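Local atomic coordinates of protein Pcdhgb2 (Mus musculus, PDB entry 5SZR), a protein that probably mediates calcium-dependent cell adhesion and, through extracellular cadherin domains of which four are present here, may help establish and maintain specific neuronal connections in the brain. Residues L125-A130 with L167-T172; E153-K158 with Y181-V186; L173-I178 with L203-V208; N211-H216 with L295-H300. All blocks are in the same frame, centred on the assembly; numbering follows the deposited sequence.

Contact 1: residues L125-A130 with L167-T172; sequences LGTVIA and LVTDRT
I129 and L167 meet in the tightly packed, buried part of the contact. The amide of I129 gives a 2.7 Å bond from its N to L167 O, and one residue further L167 N returns a bond to A130 O at 3.0 Å. On the inward side the CD1 of I129 rests on T169 CG2 at 3.5 Å, the two side chains crossing at about a right angle, while F155 from the strand beyond and L203 from the facing sheet close in on the same isoleucine. A branched aliphatic chain suits this buried place. A130 is buried as well, its lone methyl lying beside L167 CB and touched by V115.

I129 and A130 both lie opposite L167, which makes this a classic beta bulge in the antiparallel pairing of strands 128-135 and 164-169, within one sheet of a cadherin domain. Beyond it T169 N bonds to T127 O. The T169 hydroxyl, held between backbone N and carbonyl carbon (chi1 61°), is turned to the opposite segment and accepts from T127 N at 3.2 Å; it also has weak bonds with G126 N and P124 O. G126 N reaches T169 O at 2.7 Å, from above the carbonyl plane, and its positive phi of 87° is one that glycine adopts easily.

On the solvent side packing is looser: the V128 methyl CG2 comes no nearer V168 CG1 than 4.4 Å. Beyond the strand, exposed L125 merely lays its CD2 over the backbone at R171 N, 3.3 Å away.

Contact 2: residues E153-K158 with Y181-V186; sequences EGFVLK and YNVTIV. With NAG (2-acetamido-2-deoxy-beta-D-glucopyranose), chain D.
F155 and Y181 both set CG anti to the carbonyl carbon and beside the backbone N (chi1 -51° and -76°), and with this shared choice the two rings meet from facing strands. The edge of F155 is driven at the face of Y181: the planes stand at 87°, the centroids are 4.8 Å apart, and F155 CZ hangs over the middle of the tyrosine ring. This is a T-shaped stack, and two flat, broad side chains suit it because one supplies a face and the other a narrow rim of C-H groups. V183 CG2 packs obliquely on the phenylalanine, 3.7 Å from F155 CD2.

The strands holding these residues, 155-159 and 180-189, belong to different sheets; the axes of the short segments 155-158 and 181-186 come within 9.8 Å, a spacing filled by side chains without direct hydrogen bonds: the core of the beta sandwich of a cadherin domain. Further along, L157 CD2 reaches I185 CD1 at 4.3 Å, and L203 and L167 border the F155 ring.

At the outer end the contact turns polar. The E153 chain and the tyrosine run alongside in opposite senses, bringing OE1 to the ring edge, 3.4 Å from Y181 CD1. The same oxygen accepts from a water that in turn accepts from N182 N at 2.7 Å, so one water ties the two segments together. The CB of N182 is directed away from the other segment; its ND2 carries an N-acetylglucosamine, and its OD1 is held by T202.

Contact 3: residues L173-I178 with L203-V208; sequences LDREAI and LHISDV. With CA (calcium ion), chain N; CA (calcium ion), chain M.
R175 lies against I205 and D207, and its chain can be traced outward along the end of strand 196-206. CB packs on I205 CG2 at 3.8 Å. CG, anti to the backbone N (chi1 -170°), passes over the backbone at I205 O, 3.4 Å away, and CD runs on between that oxygen and D207 CB. There the chain bends (chi3 70°), and NE gives a salt-bridging hydrogen bond to D207 OD1 at 3.1 Å, meeting the oxygen from above the carboxylate plane. NH2 turns back to E176 OE2, again at 3.1 Å, on the anti side and tilted 30° out of the carboxylate plane. Arginine suits the place because its long aliphatic part covers the strand before its charge arrives at two acids.

Those acids are calcium ligands. D174 and E176 stand in the D-x-E pattern familiar from cadherin domains, and D207 and V208 begin the linker to the next domain. One calcium ion takes D207 OD1 at 2.3 Å, V208 O and both oxygens of E176, with E176 OE2 the nearer at 2.4 Å; the second shares E176 OE1 with D174 OD1 and two waters. E121 and D210 serve both ions, and D243 of the following domain reaches the first. D207 OD2 is hydrogen-bonded to that domain's N247.

Without the guanidinium, as with an alanine here, E176 OE2 and D207 OD1 would probably lose their shared cation beside the calcium, and part of I205 would be uncovered. Away from the metals I205 CD1 meets L173 CD1 at 4.1 Å in plain apolar packing, with L119 beside both.

Contact 4: residues N211-H216 with L295-H300; sequences NAPVFH and LQARDH. With CA (calcium ion), chain O; MAN (alpha-D-mannopyranose), chain Y; NAG (2-acetamido-2-deoxy-beta-D-glucopyranose), chain E.
P213 and A297 mark the nearest approach of two segments running 152° apart, with CA atoms 6.3 Å from each other. No hydrogen bond spans them, for strand 214-215 pairs with strand 232-240 whereas strand 290-299 lies in the other sheet of this cadherin sandwich. Proline, with no amide hydrogen to satisfy, fits the approach: its ring lies over the opposite backbone, CG 3.3 Å from A297 O.

F215 carries its ring inward, CG anti to the carbonyl carbon (chi1 -80°), and sets CZ 3.4 Å from A297 CB, with the backbone at Q296 C near the ring edge. Alanine suits this spot because a single methyl lets the ring so close. V309, Y252 and V237 also touch the phenylalanine; a serine here would probably leave the A297 methyl without its ring and open a gap among these neighbours.

At the far end N211 O (2.3 Å) and D299 OD2 (2.6 Å) bind one calcium ion, with N209, D241, D243 and N247 completing the site. D299 OD1 accepts from G301 N and L305 N, which fixes the carboxylate. Since calcium is what links N211 and D299 here, this end of the contact is likely to depend on bound metal.

How the contacts relate
Contacts 1, 2 and 3 belong to one cadherin domain and contact 4 opens the next. Contacts 1 and 2, with centres 9 Å apart, share neighbouring strands of one sheet: V168 N lies 2.8 Å from V156 O, a probable hydrogen bond. Contact 2 passes to contact 3 through the other sheet, where Y181 O and L203 N are 2.6 Å apart, and L203 also packs on I129 of contact 1. Contacts 3 and 4, centres about 20 Å apart, face each other across the three-calcium junction between the domains, E176 OE1 lying 3.2 Å from N211 ND2. Contact 1 stands about 31 Å from contact 4, centre to centre.

Contact 1: residues L125-A130 with L167-T172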
# COMPACT_ATOMS: atom_id res chain seq x y z
N LEU A 125 19.73 -11.04 -2.24
CA LEU A 125 19.75 -12.15 -3.18
C LEU A 125 20.52 -13.32 -2.60
O LEU A 125 21.61 -13.15 -2.04
CB LEU A 125 20.37 -11.71 -4.50
CG LEU A 125 19.61 -10.58 -5.19
CD1 LEU A 125 20.21 -10.27 -6.56
CD2 LEU A 125 18.16 -10.97 -5.31
N GLY A 126 19.96 -14.52 -2.72
CA GLY A 126 20.60 -15.70 -2.19
C GLY A 126 20.29 -16.01 -0.75
O GLY A 126 20.97 -16.86 -0.15
N THR A 127 19.29 -15.36 -0.16
CA THR A 127 18.90 -15.67 1.21
C THR A 127 18.27 -17.06 1.27
O THR A 127 17.45 -17.43 0.42
CB THR A 127 17.91 -14.62 1.73
OG1 THR A 127 18.51 -13.32 1.64
CG2 THR A 127 17.55 -14.89 3.18
N VAL A 128 18.65 -17.83 2.29
CA VAL A 128 18.21 -19.21 2.41
C VAL A 128 16.84 -19.23 3.07
O VAL A 128 16.71 -18.93 4.26
CB VAL A 128 19.22 -20.05 3.21
CG1 VAL A 128 18.71 -21.47 3.36
CG2 VAL A 128 20.57 -20.03 2.52
N ILE A 129 15.81 -19.59 2.30
CA ILE A 129 14.45 -19.59 2.81
C ILE A 129 14.13 -20.87 3.56
O ILE A 129 13.48 -20.84 4.61
CB ILE A 129 13.46 -19.37 1.66
CG1 ILE A 129 13.78 -18.08 0.90
CG2 ILE A 129 12.03 -19.31 2.18
CD1 ILE A 129 12.85 -17.85 -0.25
N ALA A 130 14.56 -22.02 3.04
CA ALA A 130 14.16 -23.29 3.61
C ALA A 130 15.18 -24.35 3.23
O ALA A 130 15.88 -24.24 2.22
CB ALA A 130 12.76 -23.70 3.14
N LEU A 167 16.39 -23.77 -0.67
CA LEU A 167 15.51 -22.86 -1.41
C LEU A 167 15.97 -21.43 -1.15
O LEU A 167 15.96 -20.97 -0.01
CB LEU A 167 14.06 -23.05 -0.98
CG LEU A 167 13.03 -22.21 -1.74
CD1 LEU A 167 13.01 -22.60 -3.22
CD2 LEU A 167 11.65 -22.36 -1.12
N VAL A 168 16.39 -20.74 -2.21
CA VAL A 168 16.98 -19.41 -2.07
C VAL A 168 16.24 -18.42 -2.96
O VAL A 168 15.64 -18.77 -3.97
CB VAL A 168 18.48 -19.41 -2.41
CG1 VAL A 168 19.21 -20.50 -1.62
CG2 VAL A 168 18.70 -19.59 -3.91
N THR A 169 16.31 -17.15 -2.56
CA THR A 169 15.83 -16.06 -3.39
C THR A 169 16.86 -15.74 -4.47
O THR A 169 18.07 -15.80 -4.23
CB THR A 169 15.57 -14.80 -2.57
OG1 THR A 169 16.80 -14.38 -1.94
CG2 THR A 169 14.53 -15.04 -1.50
N ASP A 170 16.37 -15.41 -5.66
CA ASP A 170 17.22 -14.85 -6.71
C ASP A 170 16.60 -13.57 -7.28
O ASP A 170 16.88 -13.20 -8.42
CB ASP A 170 17.47 -15.86 -7.83
CG ASP A 170 16.23 -16.14 -8.65
OD1 ASP A 170 16.37 -16.37 -9.87
OD2 ASP A 170 15.12 -16.11 -8.08
N ARG A 171 15.76 -12.90 -6.49
CA ARG A 171 15.03 -11.72 -6.92
C ARG A 171 14.74 -10.87 -5.69
O ARG A 171 14.45 -11.41 -4.62
CB ARG A 171 13.73 -12.12 -7.63
CG ARG A 171 12.92 -10.98 -8.20
CD ARG A 171 11.64 -11.50 -8.85
NE ARG A 171 11.92 -12.47 -9.91
CZ ARG A 171 10.99 -13.13 -10.58
NH1 ARG A 171 9.70 -12.95 -10.30
NH2 ARG A 171 11.33 -13.99 -11.54
N THR A 172 14.86 -9.56 -5.84
CA THR A 172 14.53 -8.65 -4.75
C THR A 172 13.03 -8.72 -4.46
O THR A 172 12.21 -8.74 -5.37
CB THR A 172 14.92 -7.22 -5.09
OG1 THR A 172 14.52 -6.93 -6.43
CG2 THR A 172 16.42 -7.02 -4.95

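Contact 2: residues E153-K158 with Y181-V186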
# COMPACT_ATOMS: atom_id res chain seq x y z
N GLU A 153 8.52 -17.12 -9.59
CA GLU A 153 8.24 -16.01 -8.69
C GLU A 153 9.48 -15.54 -7.94
O GLU A 153 9.36 -14.75 -7.00
CB GLU A 153 7.14 -16.40 -7.70
CG GLU A 153 5.80 -16.67 -8.37
CD GLU A 153 4.65 -16.72 -7.38
OE1 GLU A 153 4.80 -17.34 -6.31
OE2 GLU A 153 3.59 -16.13 -7.68
N GLY A 154 10.66 -15.99 -8.34
CA GLY A 154 11.90 -15.56 -7.74
C GLY A 154 12.47 -16.48 -6.68
O GLY A 154 13.08 -15.98 -5.72
N PHE A 155 12.31 -17.79 -6.81
CA PHE A 155 12.84 -18.74 -5.85
C PHE A 155 13.50 -19.89 -6.60
O PHE A 155 12.92 -20.44 -7.54
CB PHE A 155 11.74 -19.26 -4.92
CG PHE A 155 10.93 -18.17 -4.29
CD1 PHE A 155 11.50 -17.32 -3.36
CD2 PHE A 155 9.60 -17.98 -4.62
CE1 PHE A 155 10.76 -16.31 -2.77
CE2 PHE A 155 8.85 -16.97 -4.03
CZ PHE A 155 9.44 -16.13 -3.11
N VAL A 156 14.72 -20.24 -6.19
CA VAL A 156 15.55 -21.21 -6.89
C VAL A 156 16.03 -22.26 -5.90
O VAL A 156 16.30 -21.96 -4.74
CB VAL A 156 16.74 -20.52 -7.58
CG1 VAL A 156 17.67 -21.54 -8.23
CG2 VAL A 156 16.24 -19.53 -8.62
N LEU A 157 16.11 -23.51 -6.37
CA LEU A 157 16.64 -24.62 -5.57
C LEU A 157 18.13 -24.78 -5.84
O LEU A 157 18.54 -24.97 -6.99
CB LEU A 157 15.91 -25.92 -5.90
CG LEU A 157 14.60 -26.23 -5.18
CD1 LEU A 157 14.22 -27.68 -5.42
CD2 LEU A 157 14.71 -25.92 -3.69
N LYS A 158 18.93 -24.72 -4.78
CA LYS A 158 20.36 -24.98 -4.87
C LYS A 158 20.65 -26.34 -4.24
O LYS A 158 20.19 -26.62 -3.13
CB LYS A 158 21.17 -23.89 -4.17
CG LYS A 158 20.84 -22.47 -4.62
CD LYS A 158 21.34 -22.18 -6.03
CE LYS A 158 21.23 -20.70 -6.36
NZ LYS A 158 21.71 -20.36 -7.72
N TYR A 181 3.43 -15.61 -0.44
CA TYR A 181 3.85 -16.52 -1.50
C TYR A 181 3.46 -17.95 -1.15
O TYR A 181 3.63 -18.40 -0.01
CB TYR A 181 5.36 -16.48 -1.72
CG TYR A 181 5.88 -15.29 -2.47
CD1 TYR A 181 5.66 -15.15 -3.84
CD2 TYR A 181 6.62 -14.30 -1.83
CE1 TYR A 181 6.15 -14.06 -4.53
CE2 TYR A 181 7.11 -13.21 -2.51
CZ TYR A 181 6.87 -13.10 -3.86
OH TYR A 181 7.37 -12.02 -4.55
N ASN A 182 2.95 -18.68 -2.15
CA ASN A 182 2.75 -20.12 -2.05
C ASN A 182 3.71 -20.79 -3.03
O ASN A 182 3.52 -20.70 -4.25
CB ASN A 182 1.30 -20.50 -2.35
CG ASN A 182 0.41 -20.43 -1.11
OD1 ASN A 182 0.89 -20.54 0.01
ND2 ASN A 182 -0.89 -20.24 -1.32
N VAL A 183 4.73 -21.45 -2.50
CA VAL A 183 5.79 -22.06 -3.30
C VAL A 183 5.63 -23.57 -3.26
O VAL A 183 5.72 -24.18 -2.19
CB VAL A 183 7.19 -21.64 -2.80
CG1 VAL A 183 8.27 -22.17 -3.72
CG2 VAL A 183 7.27 -20.12 -2.68
N THR A 184 5.39 -24.16 -4.42
CA THR A 184 5.17 -25.60 -4.55
C THR A 184 6.46 -26.27 -5.03
O THR A 184 6.95 -25.97 -6.12
CB THR A 184 4.04 -25.90 -5.52
OG1 THR A 184 2.79 -25.50 -4.95
CG2 THR A 184 3.99 -27.39 -5.84
N ILE A 185 7.00 -27.16 -4.21
CA ILE A 185 8.20 -27.92 -4.54
C ILE A 185 7.77 -29.34 -4.90
O ILE A 185 7.10 -30.01 -4.11
CB ILE A 185 9.21 -27.92 -3.39
CG1 ILE A 185 9.77 -26.51 -3.20
CG2 ILE A 185 10.33 -28.93 -3.65
CD1 ILE A 185 10.80 -26.40 -2.09
N VAL A 186 8.16 -29.81 -6.09
CA VAL A 186 7.77 -31.11 -6.60
C VAL A 186 8.99 -32.01 -6.65
O VAL A 186 10.06 -31.59 -7.10
CB VAL A 186 7.12 -30.99 -8.00
CG1 VAL A 186 6.73 -32.37 -8.52
CG2 VAL A 186 5.92 -30.07 -7.95
C1 NAG D . -1.82 -20.14 -0.22
C2 NAG D . -2.70 -18.90 -0.32
C3 NAG D . -3.60 -18.80 0.90
C4 NAG D . -4.43 -20.07 1.04
C5 NAG D . -3.51 -21.29 1.10
C6 NAG D . -4.26 -22.60 1.13
C7 NAG D . -1.92 -16.93 -1.57
C8 NAG D . -1.04 -15.72 -1.55
N2 NAG D . -1.90 -17.69 -0.47
O3 NAG D . -4.44 -17.66 0.79
O4 NAG D . -5.23 -19.99 2.22
O5 NAG D . -2.66 -21.32 -0.06
O6 NAG D . -4.96 -22.83 -0.09
O7 NAG D . -2.63 -17.21 -2.54
O HOH W 1 2.65 -17.79 -4.71

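Contact 3: residues L173-I178 with L203-V208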
# COMPACT_ATOMS: atom_id res chain seq x y z
N LEU A 173 12.70 -8.75 -3.17
CA LEU A 173 11.31 -8.86 -2.75
C LEU A 173 10.71 -7.48 -2.52
O LEU A 173 11.42 -6.46 -2.46
CB LEU A 173 11.21 -9.72 -1.49
CG LEU A 173 11.77 -11.14 -1.69
CD1 LEU A 173 12.10 -11.79 -0.36
CD2 LEU A 173 10.79 -11.99 -2.47
N ASP A 174 9.39 -7.44 -2.39
CA ASP A 174 8.69 -6.17 -2.15
C ASP A 174 7.32 -6.51 -1.55
O ASP A 174 6.43 -6.96 -2.27
CB ASP A 174 8.55 -5.37 -3.43
CG ASP A 174 7.82 -4.05 -3.22
OD1 ASP A 174 7.66 -3.63 -2.06
OD2 ASP A 174 7.42 -3.42 -4.22
N ARG A 175 7.18 -6.28 -0.24
CA ARG A 175 5.92 -6.58 0.43
C ARG A 175 4.78 -5.77 -0.16
O ARG A 175 3.65 -6.27 -0.27
CB ARG A 175 6.05 -6.30 1.93
CG ARG A 175 4.86 -6.80 2.73
CD ARG A 175 4.72 -6.07 4.05
NE ARG A 175 4.31 -4.68 3.86
CZ ARG A 175 3.05 -4.29 3.72
NH1 ARG A 175 2.07 -5.19 3.76
NH2 ARG A 175 2.76 -3.01 3.55
N GLU A 176 5.04 -4.52 -0.53
CA GLU A 176 3.99 -3.67 -1.06
C GLU A 176 3.43 -4.18 -2.39
O GLU A 176 2.31 -3.83 -2.75
CB GLU A 176 4.51 -2.23 -1.21
CG GLU A 176 4.54 -1.44 0.10
CD GLU A 176 5.66 -1.87 1.04
OE1 GLU A 176 6.78 -2.12 0.57
OE2 GLU A 176 5.40 -1.96 2.26
N ALA A 177 4.18 -5.03 -3.10
CA ALA A 177 3.71 -5.62 -4.35
C ALA A 177 3.15 -7.03 -4.15
O ALA A 177 2.05 -7.33 -4.62
CB ALA A 177 4.84 -5.64 -5.39
N ILE A 178 3.90 -7.90 -3.47
CA ILE A 178 3.44 -9.26 -3.18
C ILE A 178 3.71 -9.58 -1.71
O ILE A 178 4.87 -9.79 -1.33
CB ILE A 178 4.13 -10.30 -4.08
CG1 ILE A 178 3.78 -10.05 -5.55
CG2 ILE A 178 3.72 -11.70 -3.67
CD1 ILE A 178 4.62 -10.86 -6.51
N LEU A 203 4.99 -18.43 2.24
CA LEU A 203 5.94 -17.41 2.65
C LEU A 203 5.21 -16.12 3.01
O LEU A 203 4.43 -15.60 2.21
CB LEU A 203 6.97 -17.14 1.55
CG LEU A 203 7.84 -18.35 1.21
CD1 LEU A 203 8.91 -17.98 0.19
CD2 LEU A 203 8.46 -18.91 2.47
N HIS A 204 5.48 -15.62 4.21
CA HIS A 204 4.97 -14.34 4.66
C HIS A 204 6.10 -13.32 4.56
O HIS A 204 7.16 -13.50 5.17
CB HIS A 204 4.46 -14.43 6.10
CG HIS A 204 3.17 -15.19 6.23
ND1 HIS A 204 2.29 -15.33 5.18
CD2 HIS A 204 2.62 -15.84 7.28
CE1 HIS A 204 1.25 -16.04 5.58
NE2 HIS A 204 1.42 -16.36 6.85
N ILE A 205 5.88 -12.27 3.78
CA ILE A 205 6.88 -11.23 3.59
C ILE A 205 6.63 -10.13 4.61
O ILE A 205 5.56 -9.51 4.61
CB ILE A 205 6.84 -10.66 2.16
CG1 ILE A 205 6.97 -11.78 1.12
CG2 ILE A 205 7.92 -9.62 1.97
CD1 ILE A 205 8.32 -12.48 1.14
N SER A 206 7.60 -9.90 5.49
CA SER A 206 7.45 -8.89 6.54
C SER A 206 7.89 -7.52 6.04
O SER A 206 8.66 -7.39 5.08
CB SER A 206 8.25 -9.29 7.79
OG SER A 206 9.63 -9.44 7.48
N ASP A 207 7.40 -6.48 6.71
CA ASP A 207 7.54 -5.11 6.22
C ASP A 207 8.84 -4.48 6.69
O ASP A 207 9.33 -4.74 7.80
CB ASP A 207 6.36 -4.25 6.68
CG ASP A 207 6.43 -2.83 6.13
OD1 ASP A 207 6.40 -2.66 4.90
OD2 ASP A 207 6.50 -1.88 6.94
N VAL A 208 9.40 -3.64 5.83
CA VAL A 208 10.53 -2.76 6.13
C VAL A 208 10.10 -1.34 5.78
O VAL A 208 9.26 -1.13 4.91
CB VAL A 208 11.79 -3.19 5.33
CG1 VAL A 208 12.90 -2.16 5.44
CG2 VAL A 208 12.28 -4.54 5.82
CA CA N . 7.60 -1.55 3.24
CA CA M . 8.86 -2.56 -0.36
O HOH W 2 10.55 -3.26 -1.91
O HOH W 3 8.47 -0.48 -1.71

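Contact 4: residues N211-H216 with L295-H300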
# COMPACT_ATOMS: atom_id res chain seq x y z
N ASN A 211 9.35 3.11 2.35
CA ASN A 211 8.47 4.03 1.63
C ASN A 211 8.34 5.32 2.42
O ASN A 211 7.91 5.31 3.58
CB ASN A 211 7.09 3.41 1.39
CG ASN A 211 7.12 2.31 0.35
OD1 ASN A 211 7.07 2.58 -0.85
ND2 ASN A 211 7.21 1.06 0.80
N ALA A 212 8.70 6.43 1.79
CA ALA A 212 8.52 7.73 2.41
C ALA A 212 7.07 8.20 2.25
O ALA A 212 6.44 7.91 1.23
CB ALA A 212 9.47 8.75 1.79
N PRO A 213 6.52 8.89 3.24
CA PRO A 213 5.19 9.48 3.07
C PRO A 213 5.15 10.40 1.85
O PRO A 213 6.15 11.01 1.48
CB PRO A 213 4.96 10.25 4.37
CG PRO A 213 6.30 10.32 5.04
CD PRO A 213 7.06 9.12 4.59
N VAL A 214 3.99 10.46 1.22
CA VAL A 214 3.77 11.27 0.03
C VAL A 214 2.50 12.08 0.22
O VAL A 214 1.44 11.51 0.50
CB VAL A 214 3.67 10.41 -1.25
CG1 VAL A 214 3.30 11.28 -2.44
CG2 VAL A 214 4.97 9.68 -1.50
N PHE A 215 2.60 13.40 0.07
CA PHE A 215 1.44 14.26 0.25
C PHE A 215 0.46 14.10 -0.90
O PHE A 215 0.84 13.87 -2.05
CB PHE A 215 1.86 15.73 0.37
CG PHE A 215 2.36 16.11 1.73
CD1 PHE A 215 3.72 16.16 2.00
CD2 PHE A 215 1.47 16.42 2.75
CE1 PHE A 215 4.18 16.52 3.26
CE2 PHE A 215 1.92 16.77 4.01
CZ PHE A 215 3.27 16.82 4.26
N HIS A 216 -0.83 14.22 -0.57
CA HIS A 216 -1.88 14.02 -1.56
C HIS A 216 -1.85 15.09 -2.65
O HIS A 216 -2.30 14.84 -3.78
CB HIS A 216 -3.24 13.99 -0.86
CG HIS A 216 -4.38 13.59 -1.73
ND1 HIS A 216 -4.80 12.28 -1.85
CD2 HIS A 216 -5.21 14.32 -2.51
CE1 HIS A 216 -5.83 12.22 -2.68
NE2 HIS A 216 -6.10 13.44 -3.09
N LEU A 295 5.38 22.50 5.26
CA LEU A 295 5.00 21.43 6.18
C LEU A 295 5.76 20.15 5.84
O LEU A 295 6.27 19.98 4.73
CB LEU A 295 3.49 21.18 6.14
CG LEU A 295 2.60 22.38 6.48
CD1 LEU A 295 2.20 23.13 5.22
CD2 LEU A 295 1.37 21.95 7.27
N GLN A 296 5.82 19.25 6.82
CA GLN A 296 6.55 18.00 6.67
C GLN A 296 5.70 16.84 7.18
O GLN A 296 5.09 16.94 8.25
CB GLN A 296 7.89 18.03 7.41
CG GLN A 296 8.60 16.68 7.40
CD GLN A 296 9.94 16.72 8.11
OE1 GLN A 296 10.97 16.98 7.49
NE2 GLN A 296 9.93 16.45 9.41
N ALA A 297 5.67 15.76 6.41
CA ALA A 297 5.07 14.50 6.83
C ALA A 297 6.19 13.50 7.12
O ALA A 297 7.08 13.31 6.30
CB ALA A 297 4.14 13.93 5.76
N ARG A 298 6.12 12.87 8.29
CA ARG A 298 7.18 12.01 8.78
C ARG A 298 6.58 10.70 9.26
O ARG A 298 5.56 10.71 9.96
CB ARG A 298 7.93 12.71 9.92
CG ARG A 298 9.19 12.05 10.39
CD ARG A 298 9.81 12.84 11.52
NE ARG A 298 11.21 12.51 11.70
CZ ARG A 298 12.19 13.02 10.96
NH1 ARG A 298 13.45 12.67 11.19
NH2 ARG A 298 11.91 13.89 9.99
N ASP A 299 7.19 9.57 8.89
CA ASP A 299 6.72 8.31 9.43
C ASP A 299 7.48 7.98 10.72
O ASP A 299 8.43 8.66 11.10
CB ASP A 299 6.82 7.17 8.40
CG ASP A 299 8.26 6.79 8.03
OD1 ASP A 299 9.18 6.87 8.87
OD2 ASP A 299 8.47 6.37 6.88
N HIS A 300 7.03 6.92 11.40
CA HIS A 300 7.62 6.50 12.66
C HIS A 300 8.39 5.19 12.53
O HIS A 300 8.29 4.31 13.38
CB HIS A 300 6.54 6.39 13.74
CG HIS A 300 5.96 7.70 14.17
ND1 HIS A 300 6.66 8.60 14.95
CD2 HIS A 300 4.77 8.28 13.91
CE1 HIS A 300 5.92 9.66 15.16
NE2 HIS A 300 4.76 9.50 14.55
CA CA O . 7.12 4.50 5.62
C1 MAN Y . -5.48 12.11 3.51
C2 MAN Y . -5.81 11.31 4.78
C3 MAN Y . -4.84 10.14 4.93
C4 MAN Y . -4.73 9.31 3.65
C5 MAN Y . -4.46 10.19 2.42
C6 MAN Y . -4.57 9.41 1.12
O2 MAN Y . -7.11 10.70 4.69
O3 MAN Y . -5.20 9.29 6.02
O4 MAN Y . -3.65 8.39 3.79
O5 MAN Y . -5.42 11.28 2.36
O6 MAN Y . -4.09 10.22 0.06
C1 NAG E . 12.39 18.25 4.37
C2 NAG E . 13.47 17.18 4.27
C3 NAG E . 14.07 16.95 5.66
C4 NAG E . 14.52 18.26 6.28
C5 NAG E . 13.41 19.31 6.20
C6 NAG E . 13.83 20.70 6.63
C7 NAG E . 13.05 15.64 2.41
C8 NAG E . 12.46 14.33 2.00
N2 NAG E . 12.95 15.95 3.71
O3 NAG E . 15.15 16.03 5.57
O4 NAG E . 14.87 18.06 7.64
O5 NAG E . 12.94 19.44 4.85
O6 NAG E . 15.07 20.68 7.32
O7 NAG E . 13.60 16.39 1.61